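Local coordinates for protein putative arsenate reductase (Streptococcus mutans UA159, PDB 3FZ4) that is a putative arsenate reductase of the ArsC family, probably reducing arsenate or acting as a related thiol-dependent redox protein with a thioredoxin-like fold, at residues L99-E103 and G104-Q108; E55-F59 and F60-G64; H77-L81 and D82-N86. The protein carries 1 engineered substitution. One frame throughout, in Å; residues are numbered along the deposited sequence. Where two conformers were deposited one is given.

The three contacts are local and follow one another along the chain in the order 2, 3, 1. Contacts 2 and 3 belong to the helical part and touch: L56 CD1 lies 3.6 Å from A84 CB, and the same methyl meets L81 CD2 at 4.1 Å. Contact 1 is the hairpin at the edge of the sheet, its centre about 16 Å from that of contact 2 and about 20 Å from that of contact 3, without touching either. Only contact 1 supplies a ligand of the sodium ion, through Q108; the ion lies about 10 Å from the side chain of F59. None of the three contains the C13-C16 disulfide, the CxxC pair at the start of helix 14-26.

Contact 1. Residues L99-E103 and G104-Q108; sequences LLVKE and GKIVQ. Engineered in segment 104-108: G104 (natural residue Asp). With NA (sodium ion), chain B; FMT (formic acid), chain F.
L100 and the pair V107-Q108 meet at the irregular step of this antiparallel pairing. L100 O accepts from two backbone donors, V107 N at 2.9 Å and, 21° out of the carbonyl plane, Q108 N at 3.2 Å, while L100 N returns a bond to Q108 O. In one of its two conformers V107 turns CG2 between its own backbone N and carbonyl carbon, 4.0 Å from L100 CG. On the face of V101 and I106, I106 CD1 swings over to V101 CG2, 4.0 Å away, the side chains crossing at about a right angle. This is a beta hairpin closed by a type I' turn from K102 to K105, with a classic beta bulge where V107 and Q108 oppose L100. K102 N gives K105 O a bond of 2.8 Å; K105 N returns one to K102 O from 58° above the carbonyl plane. G104, engineered in place of the natural Asp, occupies the turn, its O accepting from W48 NE1. A water joins E103 O to K105 NZ, and I106 N donates to O1 of a formic acid, probably from the crystallisation liquor. Further out, Q108 O binds the sodium ion with G110 and Y115, T113 O holds Q108 NE2, and W48 packs on V101 and I106.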
loop_
_atom_site.group_PDB
_atom_site.type_symbol
_atom_site.label_atom_id
_atom_site.label_comp_id
_atom_site.label_asym_id
_atom_site.label_seq_id
_atom_site.Cartn_x
_atom_site.Cartn_y
_atom_site.Cartn_z
ATOM N N LEU A 99 1.412 -3.688 0.006
ATOM C CA LEU A 99 1.443 -3.072 1.329
ATOM C C LEU A 99 1.360 -4.179 2.351
ATOM O O LEU A 99 0.638 -5.163 2.159
ATOM C CB LEU A 99 0.233 -2.191 1.579
ATOM C CG LEU A 99 -0.056 -1.088 0.586
ATOM C CD1 LEU A 99 -1.417 -0.450 0.920
ATOM C CD2 LEU A 99 1.056 -0.040 0.598
ATOM N N LEU A 100 2.150 -4.039 3.410
ATOM C CA LEU A 100 2.062 -4.918 4.567
ATOM C C LEU A 100 1.640 -4.100 5.770
ATOM O O LEU A 100 2.222 -3.057 6.049
ATOM C CB LEU A 100 3.391 -5.643 4.791
ATOM C CG LEU A 100 3.341 -6.802 5.786
ATOM C CD1 LEU A 100 2.540 -7.950 5.223
ATOM C CD2 LEU A 100 4.743 -7.251 6.162
ATOM N N VAL A 101 0.581 -4.559 6.425
ATOM C CA VAL A 101 -0.111 -3.829 7.481
ATOM C C VAL A 101 -0.200 -4.752 8.679
ATOM O O VAL A 101 -0.520 -5.920 8.529
ATOM C CB VAL A 101 -1.493 -3.388 6.984
ATOM C CG1 VAL A 101 -2.266 -2.625 8.062
ATOM C CG2 VAL A 101 -1.370 -2.543 5.721
ATOM N N LYS A 102 0.082 -4.224 9.870
ATOM C CA LYS A 102 0.018 -5.027 11.097
ATOM C C LYS A 102 -0.934 -4.353 12.059
ATOM O O LYS A 102 -0.707 -3.221 12.474
ATOM C CB LYS A 102 1.390 -5.208 11.758
ATOM C CG LYS A 102 1.398 -6.267 12.869
ATOM C CD LYS A 102 2.817 -6.530 13.377
ATOM C CE LYS A 102 3.412 -5.275 14.052
ATOM N NZ LYS A 102 4.690 -5.540 14.792
ATOM N N GLU A 103 -2.017 -5.051 12.385
ATOM C CA GLU A 103 -3.041 -4.500 13.286
ATOM C C GLU A 103 -3.435 -3.079 12.866
ATOM O O GLU A 103 -3.529 -2.162 13.674
ATOM C CB GLU A 103 -2.612 -4.564 14.762
ATOM C CG GLU A 103 -2.293 -5.998 15.176
ATOM C CD GLU A 103 -1.918 -6.202 16.639
ATOM O OE1 GLU A 103 -1.149 -5.402 17.211
ATOM O OE2 GLU A 103 -2.384 -7.206 17.204
ATOM N N GLY A 104 -3.645 -2.905 11.564
ATOM C CA GLY A 104 -4.097 -1.615 11.055
ATOM C C GLY A 104 -3.016 -0.585 10.778
ATOM O O GLY A 104 -3.315 0.459 10.228
ATOM N N LYS A 105 -1.776 -0.876 11.161
ATOM C CA LYS A 105 -0.669 0.076 11.056
ATOM C C LYS A 105 0.182 -0.289 9.832
ATOM O O LYS A 105 0.520 -1.453 9.644
ATOM C CB LYS A 105 0.187 -0.036 12.300
ATOM C CG LYS A 105 -0.557 0.202 13.597
ATOM C CD LYS A 105 -1.028 1.624 13.708
ATOM C CE LYS A 105 -1.415 2.007 15.168
ATOM N NZ LYS A 105 -2.545 1.159 15.604
ATOM N N ILE A 106 0.493 0.685 8.984
ATOM C CA ILE A 106 1.330 0.392 7.830
ATOM C C ILE A 106 2.722 0.051 8.353
ATOM O O ILE A 106 3.305 0.818 9.158
ATOM C CB ILE A 106 1.350 1.588 6.792
ATOM C CG1 ILE A 106 2.134 1.195 5.539
ATOM C CG2 ILE A 106 1.858 2.893 7.399
ATOM C CD1 ILE A 106 1.461 0.100 4.699
ATOM N N VAL A 107 3.270 -1.089 7.908
ATOM C CA VAL A 107 4.639 -1.448 8.318
ATOM C C VAL A 107 5.622 -1.559 7.184
ATOM O O VAL A 107 6.818 -1.460 7.427
ATOM C CB VAL A 107 4.756 -2.714 9.215
ATOM C CG1 VAL A 107 3.983 -2.503 10.504
ATOM C CG2 VAL A 107 4.294 -3.977 8.508
ATOM N N GLN A 108 5.148 -1.759 5.953
ATOM C CA GLN A 108 6.052 -1.699 4.814
ATOM C C GLN A 108 5.288 -1.380 3.551
ATOM O O GLN A 108 4.277 -2.044 3.261
ATOM C CB GLN A 108 6.869 -2.979 4.613
ATOM C CG GLN A 108 7.975 -2.790 3.556
ATOM C CD GLN A 108 8.981 -3.904 3.557
ATOM O OE1 GLN A 108 9.333 -4.424 4.616
ATOM N NE2 GLN A 108 9.474 -4.262 2.390
HETATM NA NA NA B . 4.990 -4.281 1.458
HETATM C C FMT F . -0.045 4.210 11.308
HETATM O O1 FMT F . 0.161 3.355 10.429
HETATM O O2 FMT F . -1.168 4.624 11.668
HETATM O O HOH W 1 -4.883 0.465 14.522
#

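Contact 2. Residues E55-F59 and F60-G64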
loop_
_atom_site.group_PDB
_atom_site.type_symbol
_atom_site.label_atom_id
_atom_site.label_comp_id
_atom_site.label_asym_id
_atom_site.label_seq_id
_atom_site.Cartn_x
_atom_site.Cartn_y
_atom_site.Cartn_z
ATOM N N GLU A 55 6.599 10.116 3.468
ATOM C CA GLU A 55 6.142 11.186 2.581
ATOM C C GLU A 55 4.967 10.706 1.711
ATOM O O GLU A 55 4.869 9.517 1.356
ATOM C CB GLU A 55 7.292 11.731 1.720
ATOM C CG GLU A 55 7.658 10.929 0.474
ATOM C CD GLU A 55 8.854 11.520 -0.299
ATOM O OE1 GLU A 55 8.668 12.054 -1.418
ATOM O OE2 GLU A 55 9.988 11.461 0.218
ATOM N N LEU A 56 4.086 11.628 1.358
ATOM C CA LEU A 56 2.859 11.323 0.646
ATOM C C LEU A 56 3.083 10.521 -0.622
ATOM O O LEU A 56 2.359 9.566 -0.899
ATOM C CB LEU A 56 2.096 12.623 0.322
ATOM C CG LEU A 56 0.777 12.487 -0.437
ATOM C CD1 LEU A 56 -0.197 11.616 0.362
ATOM C CD2 LEU A 56 0.159 13.876 -0.691
ATOM N N LYS A 57 4.098 10.883 -1.399
ATOM C CA LYS A 57 4.302 10.244 -2.677
ATOM C C LYS A 57 4.626 8.747 -2.540
ATOM O O LYS A 57 4.373 7.965 -3.454
ATOM C CB LYS A 57 5.415 10.985 -3.402
ATOM C CG LYS A 57 5.539 10.585 -4.819
ATOM C CD LYS A 57 6.802 11.163 -5.425
ATOM C CE LYS A 57 6.811 10.946 -6.910
ATOM N NZ LYS A 57 8.169 11.143 -7.481
ATOM N N LYS A 58 5.160 8.354 -1.378
ATOM C CA LYS A 58 5.496 6.956 -1.138
ATOM C C LYS A 58 4.270 6.033 -1.145
ATOM O O LYS A 58 4.397 4.821 -1.307
ATOM C CB LYS A 58 6.275 6.775 0.159
ATOM C CG LYS A 58 7.701 7.256 0.026
ATOM C CD LYS A 58 8.475 7.176 1.328
ATOM C CE LYS A 58 9.990 7.174 1.069
ATOM N NZ LYS A 58 10.390 7.865 -0.212
ATOM N N PHE A 59 3.084 6.605 -0.943
ATOM C CA PHE A 59 1.867 5.830 -0.970
ATOM C C PHE A 59 1.243 5.661 -2.338
ATOM O O PHE A 59 0.269 4.921 -2.468
ATOM C CB PHE A 59 0.836 6.470 -0.032
ATOM C CG PHE A 59 1.198 6.322 1.431
ATOM C CD1 PHE A 59 0.719 5.243 2.177
ATOM C CD2 PHE A 59 2.027 7.275 2.050
ATOM C CE1 PHE A 59 1.066 5.100 3.504
ATOM C CE2 PHE A 59 2.366 7.138 3.383
ATOM C CZ PHE A 59 1.888 6.063 4.106
ATOM N N PHE A 60 1.765 6.352 -3.345
ATOM C CA PHE A 60 1.194 6.296 -4.669
ATOM C C PHE A 60 1.938 5.391 -5.620
ATOM O O PHE A 60 3.179 5.265 -5.581
ATOM C CB PHE A 60 1.166 7.688 -5.300
ATOM C CG PHE A 60 0.076 8.568 -4.740
ATOM C CD1 PHE A 60 0.260 9.234 -3.514
ATOM C CD2 PHE A 60 -1.135 8.704 -5.421
ATOM C CE1 PHE A 60 -0.768 10.032 -2.977
ATOM C CE2 PHE A 60 -2.164 9.494 -4.895
ATOM C CZ PHE A 60 -1.971 10.167 -3.683
ATOM N N ASN A 61 1.160 4.789 -6.505
ATOM C CA ASN A 61 1.699 3.922 -7.546
ATOM C C ASN A 61 2.122 4.805 -8.724
ATOM O O ASN A 61 1.408 4.929 -9.715
ATOM C CB ASN A 61 0.610 2.929 -7.945
ATOM C CG ASN A 61 1.039 1.977 -8.995
ATOM O OD1 ASN A 61 2.216 1.792 -9.246
ATOM N ND2 ASN A 61 0.065 1.345 -9.627
ATOM N N THR A 62 3.297 5.407 -8.583
ATOM C CA THR A 62 3.758 6.432 -9.517
ATOM C C THR A 62 4.104 5.888 -10.905
ATOM O O THR A 62 4.140 6.663 -11.865
ATOM C CB THR A 62 4.993 7.188 -8.963
ATOM O OG1 THR A 62 6.015 6.252 -8.662
ATOM C CG2 THR A 62 4.669 7.949 -7.680
ATOM N N SER A 63 4.323 4.576 -11.007
ATOM C CA SER A 63 4.593 3.953 -12.308
ATOM C C SER A 63 3.315 3.477 -12.993
ATOM O O SER A 63 3.381 2.963 -14.092
ATOM C CB SER A 63 5.564 2.785 -12.139
ATOM O OG SER A 63 4.963 1.695 -11.420
ATOM N N GLY A 64 2.153 3.679 -12.368
ATOM C CA GLY A 64 0.900 3.159 -12.908
ATOM C C GLY A 64 0.197 4.138 -13.819
ATOM O O GLY A 64 0.467 5.347 -13.817
#
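F60 lays its ring edge beside L56, four residues earlier, where the 3-10 segment 56-59 begins. L56 O stands at that edge, in plane, 3.4 Å from CD1 of F60, where the slightly positive C-H rim of the ring would face the carbonyl oxygen favourably. Beside it the leucine adds an apolar touch: its CD1 methyl is 3.7 Å from F60 CE1, and the two side chains cross obliquely. The torsion at F60 (chi1 -76°) sets CG opposite the carbonyl carbon and turns the ring back along the preceding residues. The backbone is fixed by F60 N, which gives a hydrogen bond of 3.1 Å to K57 O; the N-H points well at the oxygen, at 162°, yet arrives from 60° above the carbonyl plane. K57 extends its chain, and its CE meets T62 CG2 at 3.8 Å, the aliphatic part of the lysine crossing the threonine methyl at about a right angle. F59 sends its ring elsewhere, with L56 O at its edge too, so the same carbonyl borders both phenylalanine rings. Downstream, N61 centres an inverse gamma turn and then opens a type I turn ending at G64, the N-cap of helix 65-69. The loop thus leads from helix 42-51, where W48 and L49 receive F59, to helix 65-69, whose Y67 touches K57, F60 and T62, while L88 of helix 81-90 packs on F60.

Contact 3. Residues H77-L81 and D82-N86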
loop_
_atom_site.group_PDB
_atom_site.type_symbol
_atom_site.label_atom_id
_atom_site.label_comp_id
_atom_site.label_asym_id
_atom_site.label_seq_id
_atom_site.Cartn_x
_atom_site.Cartn_y
_atom_site.Cartn_z
ATOM N N HIS A 77 1.612 17.913 -4.611
ATOM C CA HIS A 77 2.016 18.908 -3.615
ATOM C C HIS A 77 0.854 19.824 -3.179
ATOM O O HIS A 77 0.960 20.499 -2.170
ATOM C CB HIS A 77 3.213 19.741 -4.102
ATOM C CG HIS A 77 2.844 20.845 -5.043
ATOM N ND1 HIS A 77 2.585 20.625 -6.377
ATOM C CD2 HIS A 77 2.681 22.174 -4.842
ATOM C CE1 HIS A 77 2.281 21.771 -6.963
ATOM N NE2 HIS A 77 2.336 22.727 -6.054
ATOM N N GLN A 78 -0.246 19.826 -3.927
ATOM C CA GLN A 78 -1.391 20.654 -3.571
ATOM C C GLN A 78 -2.417 19.936 -2.705
ATOM O O GLN A 78 -3.294 20.582 -2.147
ATOM C CB GLN A 78 -2.053 21.234 -4.826
ATOM C CG GLN A 78 -1.076 22.043 -5.687
ATOM C CD GLN A 78 -1.685 22.484 -6.991
ATOM O OE1 GLN A 78 -1.855 21.683 -7.923
ATOM N NE2 GLN A 78 -2.026 23.770 -7.071
ATOM N N LEU A 79 -2.309 18.612 -2.587
ATOM C CA LEU A 79 -3.360 17.827 -1.936
ATOM C C LEU A 79 -3.229 17.901 -0.444
ATOM O O LEU A 79 -2.147 17.735 0.071
ATOM C CB LEU A 79 -3.269 16.349 -2.325
ATOM C CG LEU A 79 -3.470 15.924 -3.771
ATOM C CD1 LEU A 79 -3.131 14.439 -3.906
ATOM C CD2 LEU A 79 -4.866 16.198 -4.254
ATOM N N SER A 80 -4.345 18.072 0.256
ATOM C CA SER A 80 -4.350 17.828 1.681
ATOM C C SER A 80 -4.312 16.311 1.910
ATOM O O SER A 80 -4.580 15.520 0.995
ATOM C CB SER A 80 -5.608 18.400 2.321
ATOM O OG SER A 80 -6.732 17.690 1.859
ATOM N N LEU A 81 -4.006 15.911 3.135
ATOM C CA LEU A 81 -4.001 14.495 3.425
ATOM C C LEU A 81 -5.432 13.892 3.370
ATOM O O LEU A 81 -5.606 12.749 2.912
ATOM C CB LEU A 81 -3.296 14.205 4.739
ATOM C CG LEU A 81 -1.790 14.517 4.787
ATOM C CD1 LEU A 81 -1.220 14.034 6.096
ATOM C CD2 LEU A 81 -0.984 13.942 3.612
ATOM N N ASP A 82 -6.471 14.646 3.760
ATOM C CA ASP A 82 -7.845 14.152 3.539
ATOM C C ASP A 82 -8.124 13.932 2.044
ATOM O O ASP A 82 -8.696 12.913 1.662
ATOM C CB ASP A 82 -8.868 15.121 4.147
ATOM C CG ASP A 82 -10.312 14.707 3.874
ATOM O OD1 ASP A 82 -10.750 13.700 4.450
ATOM O OD2 ASP A 82 -10.988 15.391 3.071
ATOM N N GLU A 83 -7.722 14.894 1.203
ATOM C CA GLU A 83 -7.906 14.794 -0.247
ATOM C C GLU A 83 -7.130 13.575 -0.776
ATOM O O GLU A 83 -7.664 12.800 -1.573
ATOM C CB GLU A 83 -7.419 16.088 -0.919
ATOM C CG GLU A 83 -8.357 17.271 -0.638
ATOM C CD GLU A 83 -7.769 18.647 -0.992
ATOM O OE1 GLU A 83 -6.596 18.758 -1.419
ATOM O OE2 GLU A 83 -8.515 19.650 -0.846
ATOM N N ALA A 84 -5.878 13.410 -0.346
ATOM C CA ALA A 84 -5.040 12.307 -0.827
ATOM C C ALA A 84 -5.633 10.968 -0.379
ATOM O O ALA A 84 -5.686 10.015 -1.165
ATOM C CB ALA A 84 -3.660 12.468 -0.314
ATOM N N ALA A 85 -6.090 10.883 0.877
ATOM C CA ALA A 85 -6.656 9.619 1.364
ATOM C C ALA A 85 -7.908 9.235 0.575
ATOM O O ALA A 85 -8.110 8.062 0.273
ATOM C CB ALA A 85 -6.997 9.727 2.832
ATOM N N ASN A 86 -8.738 10.231 0.239
ATOM C CA ASN A 86 -9.952 10.019 -0.552
ATOM C C ASN A 86 -9.627 9.506 -1.954
ATOM O O ASN A 86 -10.263 8.589 -2.484
ATOM C CB ASN A 86 -10.697 11.355 -0.666
ATOM C CG ASN A 86 -11.910 11.270 -1.575
ATOM O OD1 ASN A 86 -12.851 10.536 -1.280
ATOM N ND2 ASN A 86 -11.905 12.036 -2.668
#
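E83 folds its side chain back over S80; its CG lies 3.0 Å from S80 OG as the chain doubles back, and the carboxylate ends beside the serine N. There E83 OE1 takes a hydrogen bond from S80 N of 2.9 Å; the N-H is nearly straight at 167°, but meets the oxygen from 51° above the carboxylate plane. In exchange S80 OG accepts from E83 N at 3.0 Å. The serine torsion makes this possible: chi1 of 66° seats OG between the backbone N and the carbonyl carbon, facing the first turn of the helix. E83 sends CG opposite its carbonyl carbon and then runs extended, which carries OE1 back to the residue ahead of the helix. The two bonds close a ring between the side chain of each residue and the backbone N-H of the other. Since the carboxylate lies close to the N-terminal end of helix 81-90, the helix dipole would be expected to favour its negative charge.

Regular helix bonding begins alongside. A84 N donates to S80 O at 2.8 Å, and A85 N donates to L81 O at the same length. L79, just before the cap, lends an apolar touch: its CD1 methyl lies 4.1 Å from A84 CB, while its CA sits 3.4 Å from E83 OE1. Toward helix 42-51, L81 packs against R46 and E50, and A84 meets L49. D82 has a long, weak ion pair with R46. The reciprocal S80-E83 pairing is a capping box, with S80 as the N-cap starting helix 81-90.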